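Local coordinates for type III effector HopA1 (Pseudomonas syringae pv. tomato str. DC3000, PDB 4RSX), which acts as a type III effector of a plant-pathogenic bacterium, probably delivered into host cells by the type III secretion system, at residues A[53-58]-A[125-130]; A[97-102]-A[143-148]; A[106-111]-A[161-166]. All coordinates share one frame; numbering follows the deposited sequence.

Overall arrangement
All three contacts belong to one antiparallel sheet and the helices laid against it. Buried interaction 1 joins helices 45-58 and 123-136, with an arginine at its outer margin. Interaction 2, also buried, its centre about 9 Å from that of interaction 1, pairs strands 96-101 and 140-146; the two touch where L55 CD1 lies 3.6 Å from Y97 CG. Interaction 3, partly buried, ties loop segment 106-111 to segment 161-166. The chemistry changes accordingly, from apolar packing through backbone hydrogen bonding to side-chain amide bonding. Strands 140-146 and 158-162 are sheet neighbours, and K144 CE meets Y161 OH at 3.2 Å, linking interactions 2 and 3.

Interaction 1. Residues A[53-58]-A[125-130]; sequences HTLKAL and QLTRAM
T54 and R128 are brought together by two torsion choices: T54 turns OG1 back beside its own main-chain nitrogen (chi1 -62°), which throws the methyl CG2 outward, and R128 stays extended from CG to NE, carrying its head group across to helix 45-58. The T54 methyl therefore lies over the centre of one guanidinium face, 3.6 Å above the plane, and the two side chains cross at about a right angle. T54 CG2 also meets the aliphatic stem, 3.9 Å from R128 CG. Although T54 OG1 comes within 3.3 Å of R128 NH2, the angle is too poor for a hydrogen bond; this hydroxyl is hydrogen-bonded to the carbonyl of E50 in its own helix.

T127, which precedes R128, has the same first torsion as T54 (chi1 -65°). Its OG1 is hydrogen-bonded to the carbonyl of A123, while its methyl faces the other helix and meets two leucine tips. T127 CG2 is 4.0 Å from L55 CD2 and equally 4.0 Å from L58 CD1. L58 CD1 also rests against the backbone of the next residue, 4.2 Å from R128 CA.

The axes of the two helical segments lie 10.4 Å apart at closest and are inclined by 16°, a near-parallel arrangement. Both helices cover the sheet face that carries Y97, I99 and V145. No hydrogen bond crosses between the segments. Each threonine spends its hydroxyl on its own helix and presents a methyl to its neighbour, so the interface rests on dispersion contacts, with the exposed arginine laying the flat of its cationic group across a methyl.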
ATOM      1  N   HIS A  53     -15.186   3.276 -15.660  1.00 25.48           N
ATOM      2  CA  HIS A  53     -15.556   2.474 -16.824  1.00 29.51           C
ATOM      3  C   HIS A  53     -14.525   1.395 -17.137  1.00 23.94           C
ATOM      4  O   HIS A  53     -14.863   0.342 -17.683  1.00 26.53           O
ATOM      5  CB  HIS A  53     -15.869   3.356 -18.046  1.00 29.24           C
ATOM      6  CG  HIS A  53     -17.282   3.854 -18.060  1.00 45.71           C
ATOM      7  ND1 HIS A  53     -18.318   3.132 -18.614  1.00 52.06           N
ATOM      8  CD2 HIS A  53     -17.837   4.980 -17.547  1.00 47.83           C
ATOM      9  CE1 HIS A  53     -19.449   3.801 -18.459  1.00 60.43           C
ATOM     10  NE2 HIS A  53     -19.185   4.923 -17.814  1.00 54.34           N
ATOM     11  N   THR A  54     -13.273   1.647 -16.772  1.00 18.04           N
ATOM     12  CA  THR A  54     -12.208   0.683 -17.025  1.00 21.70           C
ATOM     13  C   THR A  54     -12.310  -0.468 -16.044  1.00 20.20           C
ATOM     14  O   THR A  54     -12.120  -1.623 -16.420  1.00 21.08           O
ATOM     15  CB  THR A  54     -10.837   1.341 -16.886  1.00 22.90           C
ATOM     16  OG1 THR A  54     -10.727   2.383 -17.863  1.00 26.97           O
ATOM     17  CG2 THR A  54      -9.719   0.318 -17.095  1.00 21.67           C
ATOM     18  N   LEU A  55     -12.598  -0.137 -14.784  1.00 17.89           N
ATOM     19  CA  LEU A  55     -12.853  -1.150 -13.762  1.00 23.07           C
ATOM     20  C   LEU A  55     -13.909  -2.139 -14.270  1.00 24.26           C
ATOM     21  O   LEU A  55     -13.681  -3.352 -14.264  1.00 20.26           O
ATOM     22  CB  LEU A  55     -13.314  -0.505 -12.450  1.00 19.40           C
ATOM     23  CG  LEU A  55     -12.311   0.290 -11.606  1.00 21.15           C
ATOM     24  CD1 LEU A  55     -12.922   0.708 -10.263  1.00 20.01           C
ATOM     25  CD2 LEU A  55     -11.025  -0.502 -11.381  1.00 18.66           C
ATOM     26  N   LYS A  56     -15.037  -1.613 -14.752  1.00 20.22           N
ATOM     27  CA  LYS A  56     -16.120  -2.462 -15.256  1.00 20.83           C
ATOM     28  C   LYS A  56     -15.693  -3.257 -16.480  1.00 21.48           C
ATOM     29  O   LYS A  56     -16.075  -4.414 -16.638  1.00 23.43           O
ATOM     30  CB  LYS A  56     -17.365  -1.631 -15.571  1.00 20.53           C
ATOM     31  CG  LYS A  56     -18.025  -1.018 -14.342  1.00 24.10           C
ATOM     32  CD  LYS A  56     -19.288  -0.236 -14.707  1.00 31.33           C
ATOM     33  CE  LYS A  56     -18.969   1.066 -15.427  1.00 29.32           C
ATOM     34  NZ  LYS A  56     -20.183   1.900 -15.671  1.00 36.01           N
ATOM     35  N   ALA A  57     -14.889  -2.637 -17.341  1.00 23.15           N
ATOM     36  CA  ALA A  57     -14.357  -3.318 -18.523  1.00 23.11           C
ATOM     37  C   ALA A  57     -13.349  -4.417 -18.162  1.00 27.00           C
ATOM     38  O   ALA A  57     -13.209  -5.410 -18.884  1.00 25.88           O
ATOM     39  CB  ALA A  57     -13.715  -2.315 -19.459  1.00 20.79           C
ATOM     40  N   LEU A  58     -12.636  -4.231 -17.053  1.00 22.23           N
ATOM     41  CA  LEU A  58     -11.612  -5.190 -16.636  1.00 25.45           C
ATOM     42  C   LEU A  58     -12.250  -6.389 -15.930  1.00 22.76           C
ATOM     43  O   LEU A  58     -11.818  -7.538 -16.088  1.00 22.53           O
ATOM     44  CB  LEU A  58     -10.598  -4.509 -15.709  1.00 22.62           C
ATOM     45  CG  LEU A  58      -9.575  -3.646 -16.429  1.00 17.92           C
ATOM     46  CD1 LEU A  58      -8.786  -2.807 -15.447  1.00 17.15           C
ATOM     47  CD2 LEU A  58      -8.665  -4.548 -17.239  1.00 19.41           C
ATOM     48  N   GLN A 125      -4.290   3.687 -16.537  1.00 18.04           N
ATOM     49  CA  GLN A 125      -3.232   2.900 -17.159  1.00 22.13           C
ATOM     50  C   GLN A 125      -2.572   1.959 -16.154  1.00 16.99           C
ATOM     51  O   GLN A 125      -2.334   0.787 -16.460  1.00 16.14           O
ATOM     52  CB  GLN A 125      -2.166   3.814 -17.778  1.00 20.74           C
ATOM     53  CG  GLN A 125      -2.521   4.381 -19.136  1.00 31.39           C
ATOM     54  CD  GLN A 125      -1.290   4.829 -19.917  1.00 32.85           C
ATOM     55  OE1 GLN A 125      -1.216   5.967 -20.383  1.00 43.85           O
ATOM     56  NE2 GLN A 125      -0.329   3.927 -20.076  1.00 28.96           N
ATOM     57  N   LEU A 126      -2.255   2.469 -14.965  1.00 13.26           N
ATOM     58  CA  LEU A 126      -1.632   1.622 -13.945  1.00 13.88           C
ATOM     59  C   LEU A 126      -2.555   0.464 -13.589  1.00 15.89           C
ATOM     60  O   LEU A 126      -2.102  -0.687 -13.465  1.00 14.84           O
ATOM     61  CB  LEU A 126      -1.297   2.428 -12.689  1.00 12.64           C
ATOM     62  CG  LEU A 126      -0.778   1.627 -11.489  1.00  9.02           C
ATOM     63  CD1 LEU A 126       0.472   0.870 -11.877  1.00 11.34           C
ATOM     64  CD2 LEU A 126      -0.484   2.547 -10.320  1.00  6.54           C
ATOM     65  N   THR A 127      -3.849   0.763 -13.451  1.00 13.80           N
ATOM     66  CA  THR A 127      -4.810  -0.252 -13.020  1.00 15.84           C
ATOM     67  C   THR A 127      -4.863  -1.392 -14.039  1.00 16.63           C
ATOM     68  O   THR A 127      -4.893  -2.570 -13.670  1.00 13.69           O
ATOM     69  CB  THR A 127      -6.206   0.356 -12.788  1.00 16.40           C
ATOM     70  OG1 THR A 127      -6.127   1.282 -11.698  1.00 18.28           O
ATOM     71  CG2 THR A 127      -7.218  -0.726 -12.431  1.00 13.00           C
ATOM     72  N   ARG A 128      -4.839  -1.029 -15.318  1.00 14.11           N
ATOM     73  CA  ARG A 128      -4.786  -2.002 -16.402  1.00 16.71           C
ATOM     74  C   ARG A 128      -3.546  -2.877 -16.296  1.00 17.35           C
ATOM     75  O   ARG A 128      -3.624  -4.096 -16.436  1.00 16.35           O
ATOM     76  CB  ARG A 128      -4.765  -1.279 -17.755  1.00 17.50           C
ATOM     77  CG  ARG A 128      -6.050  -0.529 -18.099  1.00 24.64           C
ATOM     78  CD  ARG A 128      -6.087  -0.170 -19.592  1.00 29.51           C
ATOM     79  NE  ARG A 128      -7.132   0.808 -19.882  1.00 40.47           N
ATOM     80  CZ  ARG A 128      -8.294   0.514 -20.465  1.00 50.06           C
ATOM     81  NH1 ARG A 128      -8.558  -0.737 -20.836  1.00 39.24           N
ATOM     82  NH2 ARG A 128      -9.191   1.476 -20.684  1.00 48.58           N
ATOM     83  N   ALA A 129      -2.394  -2.244 -16.083  1.00 10.85           N
ATOM     84  CA  ALA A 129      -1.149  -2.979 -15.936  1.00 13.15           C
ATOM     85  C   ALA A 129      -1.192  -3.900 -14.713  1.00 13.28           C
ATOM     86  O   ALA A 129      -0.665  -5.012 -14.752  1.00 11.86           O
ATOM     87  CB  ALA A 129       0.030  -2.020 -15.851  1.00 11.11           C
ATOM     88  N   MET A 130      -1.811  -3.439 -13.625  1.00 15.04           N
ATOM     89  CA  MET A 130      -1.917  -4.261 -12.417  1.00 15.41           C
ATOM     90  C   MET A 130      -2.760  -5.504 -12.686  1.00 13.85           C
ATOM     91  O   MET A 130      -2.393  -6.607 -12.280  1.00 14.44           O
ATOM     92  CB  MET A 130      -2.502  -3.453 -11.250  1.00 11.19           C
ATOM     93  CG  MET A 130      -1.523  -2.431 -10.681  1.00 12.94           C
ATOM     94  SD  MET A 130      -2.310  -1.303  -9.507  1.00 13.12           S
ATOM     95  CE  MET A 130      -2.622  -2.455  -8.165  1.00  9.15           C
TER

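Interaction 2. Residues A[97-102]-A[143-148]; sequences YRIIPK and GKVIGP
Y97 and V145 form the first antiparallel hydrogen-bonded pair, each donating its backbone N-H to the other's carbonyl. The bond from Y97 N to V145 O measures 2.8 Å and is almost straight (177° at the hydrogen); its return partner, V145 N to Y97 O, is 2.9 Å. Two residues along, I99 and G143 repeat the pattern, with both I99 N to G143 O and G143 N to I99 O at 2.9 Å. Between these pairs R98 and K144 make a non-hydrogen-bonded pair, where the strands draw close enough for CA-H...O contacts, K144 CA lying 3.2 Å from Y97 O.

Y97, I99 and V145 point to one face of the sheet. I99 CD1 meets V145 CG1 at 4.2 Å, and the Y97 ring turns an edge toward the second strand, with V145 O and G147 CA near its plane. G143 brings no side chain to this face beside I99.

Further out, helices 45-58 and 123-136 cover this apolar face: Y97 packs on L55, V145 on F51, T127 and M130, and I99 on T127 and I134. The Y97 hydroxyl is held by the carbonyl of A92. On the other face R98 and K144 lead their polar ends away from the pairing, R98 NE to the Q69 side chain and K144 NZ into a salt bridge with D156, with F96 adding a cation-pi contact to the lysine. K144 CG lies between backbone N and carbonyl carbon (chi1 89°), and the chain then runs extended.

Backbone hydrogen bonds continue across the sheet, from R98 to R67 of strand 64-68 and from K144 to V159 of strand 158-162. The pair thus forms part of the interior of an antiparallel sheet backed by helices, the core of the alpha/beta fold of HopA1.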
ATOM      1  N   TYR A  97     -11.129  -0.351  -4.387  1.00 13.24           N
ATOM      2  CA  TYR A  97     -11.518  -1.526  -5.155  1.00 13.30           C
ATOM      3  C   TYR A  97     -10.385  -2.547  -5.111  1.00 13.04           C
ATOM      4  O   TYR A  97      -9.206  -2.184  -5.132  1.00 12.31           O
ATOM      5  CB  TYR A  97     -11.800  -1.138  -6.604  1.00 13.95           C
ATOM      6  CG  TYR A  97     -12.970  -0.197  -6.771  1.00 14.12           C
ATOM      7  CD1 TYR A  97     -14.214  -0.677  -7.133  1.00 17.00           C
ATOM      8  CD2 TYR A  97     -12.828   1.172  -6.574  1.00 14.90           C
ATOM      9  CE1 TYR A  97     -15.298   0.172  -7.302  1.00 18.54           C
ATOM     10  CE2 TYR A  97     -13.907   2.037  -6.726  1.00 15.13           C
ATOM     11  CZ  TYR A  97     -15.143   1.521  -7.091  1.00 20.26           C
ATOM     12  OH  TYR A  97     -16.232   2.345  -7.256  1.00 17.08           O
ATOM     13  N   ARG A  98     -10.719  -3.825  -5.039  1.00 16.82           N
ATOM     14  CA  ARG A  98      -9.669  -4.819  -5.173  1.00 18.59           C
ATOM     15  C   ARG A  98      -9.748  -5.464  -6.530  1.00 18.41           C
ATOM     16  O   ARG A  98     -10.829  -5.585  -7.118  1.00 18.69           O
ATOM     17  CB  ARG A  98      -9.676  -5.869  -4.055  1.00 20.65           C
ATOM     18  CG  ARG A  98     -11.019  -6.478  -3.754  1.00 32.78           C
ATOM     19  CD  ARG A  98     -10.878  -7.582  -2.707  1.00 40.21           C
ATOM     20  NE  ARG A  98     -10.135  -7.144  -1.526  1.00 41.73           N
ATOM     21  CZ  ARG A  98      -9.565  -7.976  -0.657  1.00 40.08           C
ATOM     22  NH1 ARG A  98      -9.651  -9.285  -0.848  1.00 35.67           N
ATOM     23  NH2 ARG A  98      -8.907  -7.503   0.395  1.00 36.31           N
ATOM     24  N   ILE A  99      -8.577  -5.827  -7.033  1.00 13.87           N
ATOM     25  CA  ILE A  99      -8.437  -6.534  -8.287  1.00 13.58           C
ATOM     26  C   ILE A  99      -7.972  -7.933  -7.930  1.00 14.91           C
ATOM     27  O   ILE A  99      -6.888  -8.101  -7.369  1.00 13.74           O
ATOM     28  CB  ILE A  99      -7.339  -5.877  -9.113  1.00 14.17           C
ATOM     29  CG1 ILE A  99      -7.626  -4.379  -9.260  1.00 15.36           C
ATOM     30  CG2 ILE A  99      -7.189  -6.574 -10.461  1.00 12.23           C
ATOM     31  CD1 ILE A  99      -6.414  -3.567  -9.753  1.00 13.64           C
ATOM     32  N   ILE A 100      -8.782  -8.937  -8.243  1.00 17.55           N
ATOM     33  CA  ILE A 100      -8.490 -10.304  -7.829  1.00 19.18           C
ATOM     34  C   ILE A 100      -8.494 -11.261  -9.016  1.00 21.00           C
ATOM     35  O   ILE A 100      -9.215 -11.042  -9.999  1.00 22.12           O
ATOM     36  CB  ILE A 100      -9.515 -10.813  -6.785  1.00 22.67           C
ATOM     37  CG1 ILE A 100     -10.863 -11.085  -7.448  1.00 23.40           C
ATOM     38  CG2 ILE A 100      -9.687  -9.803  -5.663  1.00 24.45           C
ATOM     39  CD1 ILE A 100     -11.950 -11.414  -6.455  1.00 30.14           C
ATOM     40  N   PRO A 101      -7.682 -12.330  -8.930  1.00 17.38           N
ATOM     41  CA  PRO A 101      -7.774 -13.368  -9.964  1.00 19.40           C
ATOM     42  C   PRO A 101      -9.080 -14.110  -9.767  1.00 22.19           C
ATOM     43  O   PRO A 101      -9.551 -14.213  -8.616  1.00 18.82           O
ATOM     44  CB  PRO A 101      -6.602 -14.297  -9.643  1.00 13.39           C
ATOM     45  CG  PRO A 101      -6.418 -14.146  -8.121  1.00 18.59           C
ATOM     46  CD  PRO A 101      -6.730 -12.678  -7.857  1.00 14.25           C
ATOM     47  N   LYS A 102      -9.652 -14.596 -10.868  1.00 26.86           N
ATOM     48  CA  LYS A 102     -10.878 -15.391 -10.860  1.00 29.41           C
ATOM     49  C   LYS A 102     -10.776 -16.556  -9.872  1.00 25.72           C
ATOM     50  O   LYS A 102     -11.697 -16.816  -9.088  1.00 25.80           O
ATOM     51  CB  LYS A 102     -11.138 -15.901 -12.285  1.00 33.16           C
ATOM     52  CG  LYS A 102     -12.368 -16.780 -12.474  1.00 36.07           C
ATOM     53  CD  LYS A 102     -12.484 -17.178 -13.949  1.00 47.48           C
ATOM     54  CE  LYS A 102     -13.478 -18.317 -14.173  1.00 51.85           C
ATOM     55  NZ  LYS A 102     -13.269 -18.965 -15.507  1.00 52.29           N
ATOM     56  N   GLY A 143      -4.653  -7.089  -5.798  1.00  8.83           N
ATOM     57  CA  GLY A 143      -4.218  -5.711  -5.772  1.00 11.64           C
ATOM     58  C   GLY A 143      -5.339  -4.856  -5.241  1.00 11.48           C
ATOM     59  O   GLY A 143      -6.478  -5.316  -5.152  1.00 11.98           O
ATOM     60  N   LYS A 144      -5.035  -3.617  -4.865  1.00 13.80           N
ATOM     61  CA  LYS A 144      -6.126  -2.686  -4.598  1.00 13.69           C
ATOM     62  C   LYS A 144      -5.807  -1.300  -5.136  1.00 14.87           C
ATOM     63  O   LYS A 144      -4.644  -0.870  -5.155  1.00 13.25           O
ATOM     64  CB  LYS A 144      -6.506  -2.643  -3.101  1.00 15.11           C
ATOM     65  CG  LYS A 144      -5.729  -1.629  -2.284  1.00 15.09           C
ATOM     66  CD  LYS A 144      -6.114  -1.593  -0.785  1.00 17.61           C
ATOM     67  CE  LYS A 144      -5.066  -0.726  -0.023  1.00 17.38           C
ATOM     68  NZ  LYS A 144      -5.272  -0.632   1.476  1.00 24.02           N
ATOM     69  N   VAL A 145      -6.846  -0.613  -5.595  1.00 15.19           N
ATOM     70  CA  VAL A 145      -6.706   0.775  -6.014  1.00 17.17           C
ATOM     71  C   VAL A 145      -7.789   1.612  -5.343  1.00 17.74           C
ATOM     72  O   VAL A 145      -8.938   1.167  -5.212  1.00 16.52           O
ATOM     73  CB  VAL A 145      -6.756   0.915  -7.562  1.00 16.77           C
ATOM     74  CG1 VAL A 145      -5.523   0.266  -8.190  1.00 18.19           C
ATOM     75  CG2 VAL A 145      -8.019   0.264  -8.123  1.00 13.74           C
ATOM     76  N   ILE A 146      -7.405   2.801  -4.885  1.00 15.47           N
ATOM     77  CA  ILE A 146      -8.338   3.752  -4.288  1.00 17.32           C
ATOM     78  C   ILE A 146      -9.210   4.361  -5.398  1.00 19.73           C
ATOM     79  O   ILE A 146      -8.775   4.454  -6.556  1.00 14.42           O
ATOM     80  CB  ILE A 146      -7.563   4.870  -3.559  1.00 20.33           C
ATOM     81  CG1 ILE A 146      -8.475   5.742  -2.700  1.00 23.30           C
ATOM     82  CG2 ILE A 146      -6.866   5.765  -4.551  1.00 16.52           C
ATOM     83  CD1 ILE A 146      -9.213   5.006  -1.630  1.00 21.36           C
ATOM     84  N   GLY A 147     -10.439   4.748  -5.054  1.00 15.16           N
ATOM     85  CA  GLY A 147     -11.306   5.445  -5.991  1.00 15.94           C
ATOM     86  C   GLY A 147     -10.642   6.666  -6.621  1.00 15.26           C
ATOM     87  O   GLY A 147      -9.820   7.334  -5.979  1.00 15.25           O
ATOM     88  N   PRO A 148     -11.016   6.975  -7.877  1.00 14.01           N
ATOM     89  CA  PRO A 148     -10.384   8.014  -8.706  1.00 18.44           C
ATOM     90  C   PRO A 148     -10.408   9.418  -8.113  1.00 16.83           C
ATOM     91  O   PRO A 148      -9.517  10.219  -8.420  1.00 18.29           O
ATOM     92  CB  PRO A 148     -11.205   7.984 -10.006  1.00 19.98           C
ATOM     93  CG  PRO A 148     -12.518   7.346  -9.626  1.00 16.06           C
ATOM     94  CD  PRO A 148     -12.143   6.331  -8.577  1.00 18.03           C
TER

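Interaction 3. Residues A[106-111]-A[161-166]; sequences REDKNQ and YINGDV
The N163 amide is flanked on both faces by segment 106-111, which leads from strand 96-101 into strand 111-116 of the antiparallel sheet. On one face the D108 carboxylate stacks over it, the planes 23° apart, with D108 OD2 3.3 Å from N163 CB. From that same face D108 N donates to N163 OD1 (2.9 Å, 173° at the hydrogen). Q111 NE2 reaches N163 OD1 from the opposite face, also at 2.9 Å; both donors stand well out of the carbonyl plane, one on each side, so one oxygen is gripped from two sides. At the amide edge, N163 ND2 donates in plane to R106 O at 2.9 Å. Together the three bonds fix which end of the amide is which and hold segment 106-111 against segment 161-166.

Q111, buried and extended beyond CG, has a second partner for NE2 in the T141 hydroxyl of strand 140-146. Just beyond, G164 takes backbone angles that suit a residue without a CB, and D165 caps helix 166-180. The other end of the Q111 amide turns to the tyrosine, where Q111 OE1 rests 3.6 Å from Y161 CB.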
ATOM      1  N   ARG A 106      -4.290 -18.510  -2.165  1.00 22.74           N
ATOM      2  CA  ARG A 106      -4.068 -18.474  -0.710  1.00 24.00           C
ATOM      3  C   ARG A 106      -2.995 -17.438  -0.368  1.00 23.00           C
ATOM      4  O   ARG A 106      -1.997 -17.305  -1.095  1.00 19.27           O
ATOM      5  CB  ARG A 106      -3.665 -19.869  -0.182  1.00 29.22           C
ATOM      6  CG  ARG A 106      -3.325 -19.939   1.317  1.00 31.60           C
ATOM      7  CD  ARG A 106      -2.613 -21.254   1.700  1.00 40.17           C
ATOM      8  NE  ARG A 106      -1.824 -21.135   2.940  1.00 54.41           N
ATOM      9  CZ  ARG A 106      -0.486 -21.096   3.002  1.00 56.80           C
ATOM     10  NH1 ARG A 106       0.253 -21.177   1.896  1.00 51.16           N
ATOM     11  NH2 ARG A 106       0.127 -20.985   4.180  1.00 49.97           N
ATOM     12  N   GLU A 107      -3.208 -16.689   0.715  1.00 18.41           N
ATOM     13  CA  GLU A 107      -2.222 -15.703   1.185  1.00 20.43           C
ATOM     14  C   GLU A 107      -1.258 -16.327   2.187  1.00 19.10           C
ATOM     15  O   GLU A 107      -1.697 -17.023   3.111  1.00 21.03           O
ATOM     16  CB  GLU A 107      -2.916 -14.521   1.876  1.00 19.31           C
ATOM     17  CG  GLU A 107      -3.816 -13.659   0.985  1.00 26.46           C
ATOM     18  CD  GLU A 107      -4.527 -12.557   1.785  1.00 40.04           C
ATOM     19  OE1 GLU A 107      -4.221 -12.413   2.991  1.00 42.49           O
ATOM     20  OE2 GLU A 107      -5.384 -11.833   1.224  1.00 42.59           O
ATOM     21  N   ASP A 108       0.041 -16.072   2.036  1.00 16.02           N
ATOM     22  CA  ASP A 108       0.974 -16.432   3.103  1.00 15.71           C
ATOM     23  C   ASP A 108       0.664 -15.573   4.326  1.00 17.28           C
ATOM     24  O   ASP A 108       0.160 -14.447   4.193  1.00 16.01           O
ATOM     25  CB  ASP A 108       2.416 -16.149   2.695  1.00 14.58           C
ATOM     26  CG  ASP A 108       2.905 -17.042   1.570  1.00 20.41           C
ATOM     27  OD1 ASP A 108       2.286 -18.098   1.305  1.00 19.05           O
ATOM     28  OD2 ASP A 108       3.931 -16.676   0.952  1.00 18.92           O
ATOM     29  N   LYS A 109       0.989 -16.077   5.512  1.00 10.48           N
ATOM     30  CA  LYS A 109       0.852 -15.275   6.714  1.00 15.24           C
ATOM     31  C   LYS A 109       1.808 -14.085   6.696  1.00 14.52           C
ATOM     32  O   LYS A 109       1.541 -13.068   7.316  1.00 15.59           O
ATOM     33  CB  LYS A 109       1.099 -16.140   7.948  1.00 19.66           C
ATOM     34  CG  LYS A 109       0.305 -17.436   7.909  1.00 22.75           C
ATOM     35  CD  LYS A 109      -0.653 -17.566   9.081  1.00 35.05           C
ATOM     36  CE  LYS A 109      -0.243 -18.728  10.007  1.00 41.76           C
ATOM     37  NZ  LYS A 109      -0.192 -20.058   9.314  1.00 36.52           N
ATOM     38  N   ASN A 110       2.925 -14.225   5.990  1.00 16.31           N
ATOM     39  CA  ASN A 110       3.848 -13.113   5.788  1.00 18.49           C
ATOM     40  C   ASN A 110       3.872 -12.667   4.336  1.00 15.96           C
ATOM     41  O   ASN A 110       4.332 -13.407   3.470  1.00 21.70           O
ATOM     42  CB  ASN A 110       5.261 -13.525   6.170  1.00 23.16           C
ATOM     43  CG  ASN A 110       5.358 -14.004   7.587  1.00 23.42           C
ATOM     44  OD1 ASN A 110       4.617 -13.554   8.469  1.00 23.88           O
ATOM     45  ND2 ASN A 110       6.273 -14.937   7.821  1.00 28.64           N
ATOM     46  N   GLN A 111       3.402 -11.460   4.061  1.00 14.91           N
ATOM     47  CA  GLN A 111       3.344 -11.007   2.680  1.00 15.74           C
ATOM     48  C   GLN A 111       4.195  -9.784   2.444  1.00 14.31           C
ATOM     49  O   GLN A 111       4.424  -8.991   3.359  1.00 17.02           O
ATOM     50  CB  GLN A 111       1.899 -10.702   2.270  1.00 11.10           C
ATOM     51  CG  GLN A 111       1.102 -11.907   1.779  1.00 15.21           C
ATOM     52  CD  GLN A 111      -0.134 -11.479   0.989  1.00 16.63           C
ATOM     53  OE1 GLN A 111      -0.785 -10.490   1.329  1.00 17.44           O
ATOM     54  NE2 GLN A 111      -0.441 -12.206  -0.086  1.00 13.90           N
ATOM     55  N   TYR A 161      -0.370  -7.140  -3.394  1.00 11.93           N
ATOM     56  CA  TYR A 161      -0.085  -8.007  -2.247  1.00 12.10           C
ATOM     57  C   TYR A 161       0.544  -9.287  -2.753  1.00 14.21           C
ATOM     58  O   TYR A 161      -0.046  -9.998  -3.577  1.00 12.45           O
ATOM     59  CB  TYR A 161      -1.357  -8.294  -1.444  1.00 10.76           C
ATOM     60  CG  TYR A 161      -1.968  -7.033  -0.907  1.00 13.08           C
ATOM     61  CD1 TYR A 161      -1.709  -6.610   0.383  1.00 15.13           C
ATOM     62  CD2 TYR A 161      -2.770  -6.229  -1.715  1.00 14.22           C
ATOM     63  CE1 TYR A 161      -2.249  -5.427   0.872  1.00 16.21           C
ATOM     64  CE2 TYR A 161      -3.312  -5.060  -1.242  1.00 13.62           C
ATOM     65  CZ  TYR A 161      -3.049  -4.662   0.056  1.00 15.73           C
ATOM     66  OH  TYR A 161      -3.589  -3.491   0.533  1.00 17.95           O
ATOM     67  N   ILE A 162       1.746  -9.565  -2.251  1.00 12.49           N
ATOM     68  CA  ILE A 162       2.649 -10.538  -2.860  1.00 11.61           C
ATOM     69  C   ILE A 162       3.102 -11.636  -1.895  1.00 14.89           C
ATOM     70  O   ILE A 162       3.585 -11.346  -0.792  1.00 14.15           O
ATOM     71  CB  ILE A 162       3.911  -9.829  -3.382  1.00 13.48           C
ATOM     72  CG1 ILE A 162       3.530  -8.747  -4.401  1.00 12.62           C
ATOM     73  CG2 ILE A 162       4.882 -10.828  -3.999  1.00 15.37           C
ATOM     74  CD1 ILE A 162       4.685  -7.822  -4.780  1.00 12.63           C
ATOM     75  N   ASN A 163       2.954 -12.892  -2.304  1.00 10.56           N
ATOM     76  CA  ASN A 163       3.566 -13.986  -1.557  1.00 12.82           C
ATOM     77  C   ASN A 163       5.018 -14.078  -2.010  1.00 14.01           C
ATOM     78  O   ASN A 163       5.296 -14.619  -3.074  1.00 14.64           O
ATOM     79  CB  ASN A 163       2.844 -15.307  -1.836  1.00 11.65           C
ATOM     80  CG  ASN A 163       1.444 -15.335  -1.268  1.00 14.06           C
ATOM     81  OD1 ASN A 163       1.148 -14.654  -0.275  1.00 12.35           O
ATOM     82  ND2 ASN A 163       0.570 -16.136  -1.881  1.00 12.48           N
ATOM     83  N   GLY A 164       5.942 -13.517  -1.241  1.00 16.98           N
ATOM     84  CA  GLY A 164       7.319 -13.459  -1.694  1.00 15.81           C
ATOM     85  C   GLY A 164       8.095 -12.377  -0.977  1.00 19.52           C
ATOM     86  O   GLY A 164       7.516 -11.628  -0.181  1.00 16.35           O
ATOM     87  N   ASP A 165       9.394 -12.288  -1.266  1.00 16.85           N
ATOM     88  CA  ASP A 165      10.293 -11.378  -0.561  1.00 19.01           C
ATOM     89  C   ASP A 165      10.607 -10.149  -1.405  1.00 17.77           C
ATOM     90  O   ASP A 165      10.006  -9.947  -2.471  1.00 18.19           O
ATOM     91  CB  ASP A 165      11.601 -12.094  -0.236  1.00 20.07           C
ATOM     92  CG  ASP A 165      12.220 -12.761  -1.467  1.00 24.36           C
ATOM     93  OD1 ASP A 165      11.981 -12.300  -2.608  1.00 23.50           O
ATOM     94  OD2 ASP A 165      12.949 -13.759  -1.304  1.00 33.24           O
ATOM     95  N   VAL A 166      11.582  -9.361  -0.957  1.00 14.41           N
ATOM     96  CA  VAL A 166      11.893  -8.101  -1.612  1.00 13.52           C
ATOM     97  C   VAL A 166      12.399  -8.308  -3.049  1.00 16.70           C
ATOM     98  O   VAL A 166      12.024  -7.550  -3.960  1.00 14.70           O
ATOM     99  CB  VAL A 166      12.846  -7.226  -0.752  1.00 19.26           C
ATOM    100  CG1 VAL A 166      14.231  -7.851  -0.662  1.00 17.63           C
ATOM    101  CG2 VAL A 166      12.917  -5.806  -1.296  1.00 13.59           C
TER